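Local coordinates for ADP/ATP-dependent NAD(P)H-hydrate dehydratase (Bacillus subtilis, PDB 3RPZ), which catalyses the ADP- or ATP-dependent dehydration of hydrated NADH or NADPH, probably restoring the damaged cofactor to its usable form, at residues F8-E20 / C231-L245. Sequence-based numbering, arbitrary orientation.
Sequences FWTEEHVRATLPE and CHEDPKHAVLNAVYL
W9, just ahead of the short helix 11-17, meets N241 on the long helix 235-256 in this ribokinase-like alpha/beta fold. The indole of W9 lies between L240 and H13. CB of L240 sits over one face, 3.5 Å from the centroid of the five-membered ring, and CB of H13 covers the opposite face. With chi1 at -173°, the W9 indole swings away from its own backbone N and reaches the long helix. There W9 NE1 gives a nearly straight bond (168°) in the ring plane to N241 OD1 at 2.8 Å. The N241 amide is turned 45° from the indole. With an alanine at W9, N241 OD1 would probably lose its donor and a gap would open over L240. V14 places CG2 over one face of Y244, and T17 does the same to H237, with T17 CG2 3.5 Å from the ring centroid. Nearer the start of 231-245, P19 CD lies over one face of H232, whose ND1 bonds to the carbonyl of M228. W203 also packs edge-to-face with W9. Both N-H groups of the buried N241 amide are used: ND2 donates to T17 OG1 at 2.9 Å and to H232 NE2 at 3.0 Å.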
loop_
_atom_site.group_PDB
_atom_site.type_symbol
_atom_site.label_atom_id
_atom_site.label_comp_id
_atom_site.label_asym_id
_atom_site.label_seq_id
_atom_site.Cartn_x
_atom_site.Cartn_y
_atom_site.Cartn_z
ATOM N N PHE A 8 37.848 1.810 -9.479
ATOM C CA PHE A 8 36.506 1.986 -8.972
ATOM C C PHE A 8 35.828 3.173 -9.634
ATOM O O PHE A 8 36.406 4.205 -9.885
ATOM C CB PHE A 8 36.521 2.173 -7.450
ATOM C CG PHE A 8 36.838 0.914 -6.697
ATOM C CD1 PHE A 8 35.903 -0.014 -6.431
ATOM C CD2 PHE A 8 38.130 0.669 -6.271
ATOM C CE1 PHE A 8 36.186 -1.188 -5.777
ATOM C CE2 PHE A 8 38.449 -0.517 -5.584
ATOM C CZ PHE A 8 37.436 -1.439 -5.315
ATOM N N TRP A 9 34.535 3.018 -9.892
ATOM C CA TRP A 9 33.677 4.157 -10.268
ATOM C C TRP A 9 33.329 4.825 -8.950
ATOM O O TRP A 9 32.539 4.294 -8.165
ATOM C CB TRP A 9 32.454 3.676 -11.050
ATOM C CG TRP A 9 31.595 4.746 -11.615
ATOM C CD1 TRP A 9 30.354 5.103 -11.194
ATOM C CD2 TRP A 9 31.896 5.574 -12.749
ATOM N NE1 TRP A 9 29.864 6.111 -11.981
ATOM C CE2 TRP A 9 30.769 6.396 -12.970
ATOM C CE3 TRP A 9 32.989 5.678 -13.615
ATOM C CZ2 TRP A 9 30.727 7.339 -14.013
ATOM C CZ3 TRP A 9 32.949 6.612 -14.637
ATOM C CH2 TRP A 9 31.795 7.416 -14.835
ATOM N N THR A 10 33.917 5.992 -8.724
ATOM C CA THR A 10 33.858 6.653 -7.427
ATOM C C THR A 10 32.814 7.741 -7.360
ATOM O O THR A 10 32.216 8.135 -8.350
ATOM C CB THR A 10 35.196 7.349 -7.121
ATOM O OG1 THR A 10 35.374 8.408 -8.055
ATOM C CG2 THR A 10 36.397 6.336 -7.202
ATOM N N GLU A 11 32.577 8.215 -6.151
ATOM C CA GLU A 11 31.664 9.327 -5.921
ATOM C C GLU A 11 31.970 10.524 -6.846
ATOM O O GLU A 11 31.053 11.150 -7.348
ATOM C CB GLU A 11 31.726 9.747 -4.444
ATOM C CG GLU A 11 31.084 11.096 -4.204
ATOM C CD GLU A 11 31.061 11.500 -2.728
ATOM O OE1 GLU A 11 31.559 10.740 -1.872
ATOM O OE2 GLU A 11 30.544 12.596 -2.478
ATOM N N GLU A 12 33.233 10.798 -7.073
ATOM C CA GLU A 12 33.616 11.874 -7.939
ATOM C C GLU A 12 33.128 11.659 -9.390
ATOM O O GLU A 12 32.676 12.578 -10.028
ATOM C CB GLU A 12 35.134 12.013 -7.864
ATOM C CG GLU A 12 35.675 12.462 -6.476
ATOM C CD GLU A 12 35.544 11.475 -5.269
ATOM O OE1 GLU A 12 35.591 10.227 -5.393
ATOM O OE2 GLU A 12 35.433 12.011 -4.138
ATOM N N HIS A 13 33.222 10.433 -9.882
ATOM C CA HIS A 13 32.761 10.105 -11.204
ATOM C C HIS A 13 31.234 10.209 -11.282
ATOM O O HIS A 13 30.699 10.672 -12.287
ATOM C CB HIS A 13 33.205 8.701 -11.605
ATOM C CG HIS A 13 34.672 8.588 -11.848
ATOM N ND1 HIS A 13 35.568 8.098 -10.925
ATOM C CD2 HIS A 13 35.378 8.844 -12.968
ATOM C CE1 HIS A 13 36.780 8.108 -11.468
ATOM N NE2 HIS A 13 36.702 8.563 -12.690
ATOM N N VAL A 14 30.541 9.763 -10.258
ATOM C CA VAL A 14 29.078 9.863 -10.181
ATOM C C VAL A 14 28.641 11.336 -10.234
ATOM O O VAL A 14 27.812 11.739 -11.066
ATOM C CB VAL A 14 28.551 9.187 -8.899
ATOM C CG1 VAL A 14 27.046 9.404 -8.731
ATOM C CG2 VAL A 14 28.847 7.690 -8.917
ATOM N N ARG A 15 29.257 12.146 -9.377
ATOM C CA ARG A 15 28.878 13.554 -9.312
ATOM C C ARG A 15 29.110 14.268 -10.647
ATOM O O ARG A 15 28.286 15.072 -11.061
ATOM C CB ARG A 15 29.623 14.294 -8.207
ATOM C CG ARG A 15 29.301 13.915 -6.849
ATOM C CD ARG A 15 30.034 14.861 -5.877
ATOM N NE ARG A 15 29.659 14.408 -4.565
ATOM C CZ ARG A 15 28.561 14.787 -3.948
ATOM N NH1 ARG A 15 27.782 15.744 -4.483
ATOM N NH2 ARG A 15 28.272 14.231 -2.776
ATOM N N ALA A 16 30.203 13.922 -11.326
ATOM C CA ALA A 16 30.553 14.522 -12.588
ATOM C C ALA A 16 29.667 14.132 -13.767
ATOM O O ALA A 16 29.694 14.822 -14.819
ATOM C CB ALA A 16 32.013 14.176 -12.868
ATOM N N THR A 17 28.959 12.999 -13.647
ATOM C CA THR A 17 28.231 12.438 -14.774
ATOM C C THR A 17 26.697 12.341 -14.610
ATOM O O THR A 17 26.005 12.106 -15.604
ATOM C CB THR A 17 28.752 11.030 -15.152
ATOM O OG1 THR A 17 28.579 10.144 -14.055
ATOM C CG2 THR A 17 30.216 11.074 -15.595
ATOM N N LEU A 18 26.163 12.547 -13.405
ATOM C CA LEU A 18 24.713 12.511 -13.223
ATOM C C LEU A 18 24.122 13.673 -14.006
ATOM O O LEU A 18 24.709 14.771 -14.034
ATOM C CB LEU A 18 24.342 12.609 -11.765
ATOM C CG LEU A 18 24.470 11.332 -10.951
ATOM C CD1 LEU A 18 24.269 11.640 -9.490
ATOM C CD2 LEU A 18 23.515 10.261 -11.405
ATOM N N PRO A 19 22.972 13.440 -14.652
ATOM C CA PRO A 19 22.372 14.452 -15.522
ATOM C C PRO A 19 21.552 15.514 -14.726
ATOM O O PRO A 19 21.125 15.261 -13.594
ATOM C CB PRO A 19 21.438 13.627 -16.396
ATOM C CG PRO A 19 21.020 12.490 -15.580
ATOM C CD PRO A 19 22.275 12.155 -14.792
ATOM N N GLU A 20 21.356 16.665 -15.377
ATOM C CA GLU A 20 20.371 17.664 -14.914
ATOM C C GLU A 20 19.001 17.326 -15.403
ATOM O O GLU A 20 18.753 16.411 -16.300
ATOM C CB GLU A 20 20.760 19.092 -15.337
ATOM C CG GLU A 20 21.927 19.649 -14.516
ATOM C CD GLU A 20 21.900 21.194 -14.410
ATOM O OE1 GLU A 20 21.464 21.868 -15.384
ATOM O OE2 GLU A 20 22.307 21.724 -13.340
ATOM N N CYS A 231 17.806 9.040 -19.040
ATOM C CA CYS A 231 18.149 10.421 -18.646
ATOM C C CYS A 231 19.616 10.766 -18.786
ATOM O O CYS A 231 19.956 11.949 -18.768
ATOM C CB CYS A 231 17.666 10.740 -17.243
ATOM S SG CYS A 231 18.300 9.704 -15.902
ATOM N N HIS A 232 20.482 9.764 -18.981
ATOM C CA HIS A 232 21.892 10.032 -19.231
ATOM C C HIS A 232 22.168 10.099 -20.728
ATOM O O HIS A 232 21.777 9.187 -21.431
ATOM C CB HIS A 232 22.809 8.932 -18.656
ATOM C CG HIS A 232 22.911 8.893 -17.160
ATOM N ND1 HIS A 232 21.862 8.556 -16.331
ATOM C CD2 HIS A 232 23.956 9.168 -16.331
ATOM C CE1 HIS A 232 22.276 8.578 -15.071
ATOM N NE2 HIS A 232 23.537 8.966 -15.043
ATOM N N GLU A 233 22.936 11.056 -21.178
ATOM C CA GLU A 233 23.353 11.081 -22.568
ATOM C C GLU A 233 24.271 9.904 -22.937
ATOM O O GLU A 233 24.146 9.327 -24.045
ATOM C CB GLU A 233 24.082 12.389 -22.869
ATOM C CG GLU A 233 24.397 12.641 -24.321
ATOM C CD GLU A 233 25.054 14.020 -24.548
ATOM O OE1 GLU A 233 25.715 14.554 -23.610
ATOM O OE2 GLU A 233 24.944 14.547 -25.684
ATOM N N ASP A 234 25.166 9.546 -22.027
ATOM C CA ASP A 234 26.122 8.474 -22.264
ATOM C C ASP A 234 25.617 7.203 -21.569
ATOM O O ASP A 234 25.516 7.172 -20.350
ATOM C CB ASP A 234 27.492 8.858 -21.734
ATOM C CG ASP A 234 28.563 7.868 -22.105
ATOM O OD1 ASP A 234 28.274 6.710 -22.429
ATOM O OD2 ASP A 234 29.753 8.321 -22.223
ATOM N N PRO A 235 25.275 6.160 -22.322
ATOM C CA PRO A 235 24.740 4.950 -21.683
ATOM C C PRO A 235 25.743 4.278 -20.751
ATOM O O PRO A 235 25.317 3.558 -19.838
ATOM C CB PRO A 235 24.387 4.033 -22.832
ATOM C CG PRO A 235 25.175 4.578 -23.963
ATOM C CD PRO A 235 25.328 6.035 -23.793
ATOM N N LYS A 236 27.037 4.482 -20.958
ATOM C CA LYS A 236 28.031 3.934 -20.034
ATOM C C LYS A 236 27.840 4.495 -18.618
ATOM O O LYS A 236 27.908 3.788 -17.628
ATOM C CB LYS A 236 29.477 4.181 -20.483
ATOM C CG LYS A 236 29.840 3.457 -21.737
ATOM C CD LYS A 236 31.377 3.674 -21.913
ATOM C CE LYS A 236 31.962 2.802 -22.926
ATOM N NZ LYS A 236 33.405 3.229 -23.054
ATOM N N HIS A 237 27.630 5.806 -18.555
ATOM C CA HIS A 237 27.420 6.469 -17.278
ATOM C C HIS A 237 26.150 6.038 -16.627
ATOM O O HIS A 237 26.061 5.919 -15.409
ATOM C CB HIS A 237 27.410 7.986 -17.467
ATOM C CG HIS A 237 28.691 8.521 -17.977
ATOM N ND1 HIS A 237 28.785 9.782 -18.528
ATOM C CD2 HIS A 237 29.919 7.974 -18.023
ATOM C CE1 HIS A 237 30.043 9.966 -18.915
ATOM N NE2 HIS A 237 30.762 8.904 -18.604
ATOM N N ALA A 238 25.107 5.819 -17.440
ATOM C CA ALA A 238 23.857 5.330 -16.907
ATOM C C ALA A 238 24.032 4.002 -16.165
ATOM O O ALA A 238 23.548 3.827 -15.047
ATOM C CB ALA A 238 22.829 5.122 -18.026
ATOM N N VAL A 239 24.749 3.045 -16.774
ATOM C CA VAL A 239 24.987 1.738 -16.165
ATOM C C VAL A 239 25.801 1.896 -14.883
ATOM O O VAL A 239 25.457 1.383 -13.819
ATOM C CB VAL A 239 25.680 0.789 -17.147
ATOM C CG1 VAL A 239 26.016 -0.541 -16.441
ATOM C CG2 VAL A 239 24.797 0.523 -18.363
ATOM N N LEU A 240 26.884 2.649 -14.983
ATOM C CA LEU A 240 27.796 2.818 -13.834
ATOM C C LEU A 240 27.123 3.531 -12.658
ATOM O O LEU A 240 27.247 3.117 -11.502
ATOM C CB LEU A 240 29.067 3.594 -14.259
ATOM C CG LEU A 240 29.963 2.801 -15.205
ATOM C CD1 LEU A 240 30.830 3.796 -16.013
ATOM C CD2 LEU A 240 30.802 1.824 -14.424
ATOM N N ASN A 241 26.345 4.569 -12.954
ATOM C CA ASN A 241 25.622 5.289 -11.905
ATOM C C ASN A 241 24.497 4.486 -11.301
ATOM O O ASN A 241 24.245 4.622 -10.110
ATOM C CB ASN A 241 25.122 6.649 -12.381
ATOM C CG ASN A 241 26.294 7.648 -12.605
ATOM O OD1 ASN A 241 27.378 7.471 -12.007
ATOM N ND2 ASN A 241 26.097 8.686 -13.425
ATOM N N ALA A 242 23.834 3.634 -12.080
ATOM C CA ALA A 242 22.791 2.810 -11.545
ATOM C C ALA A 242 23.358 1.830 -10.563
ATOM O O ALA A 242 22.833 1.647 -9.451
ATOM C CB ALA A 242 22.025 2.091 -12.674
ATOM N N VAL A 243 24.434 1.133 -10.961
ATOM C CA VAL A 243 25.054 0.121 -10.092
ATOM C C VAL A 243 25.562 0.808 -8.792
ATOM O O VAL A 243 25.325 0.331 -7.662
ATOM C CB VAL A 243 26.186 -0.577 -10.801
ATOM C CG1 VAL A 243 26.925 -1.512 -9.867
ATOM C CG2 VAL A 243 25.630 -1.366 -11.987
ATOM N N TYR A 244 26.157 1.977 -8.941
ATOM C CA TYR A 244 26.689 2.713 -7.789
ATOM C C TYR A 244 25.595 3.160 -6.837
ATOM O O TYR A 244 25.662 2.920 -5.636
ATOM C CB TYR A 244 27.512 3.938 -8.257
ATOM C CG TYR A 244 28.199 4.694 -7.163
ATOM C CD1 TYR A 244 27.481 5.491 -6.294
ATOM C CD2 TYR A 244 29.554 4.597 -7.003
ATOM C CE1 TYR A 244 28.131 6.170 -5.254
ATOM C CE2 TYR A 244 30.198 5.287 -5.995
ATOM C CZ TYR A 244 29.455 6.049 -5.128
ATOM O OH TYR A 244 30.149 6.740 -4.071
ATOM N N LEU A 245 24.576 3.802 -7.368
ATOM C CA LEU A 245 23.509 4.310 -6.503
ATOM C C LEU A 245 22.715 3.191 -5.861
ATOM O O LEU A 245 22.283 3.325 -4.730
ATOM C CB LEU A 245 22.633 5.315 -7.254
ATOM C CG LEU A 245 23.330 6.644 -7.539
ATOM C CD1 LEU A 245 22.502 7.523 -8.490
ATOM C CD2 LEU A 245 23.710 7.437 -6.283
HETATM O O HOH W 1 33.104 6.172 -3.715
#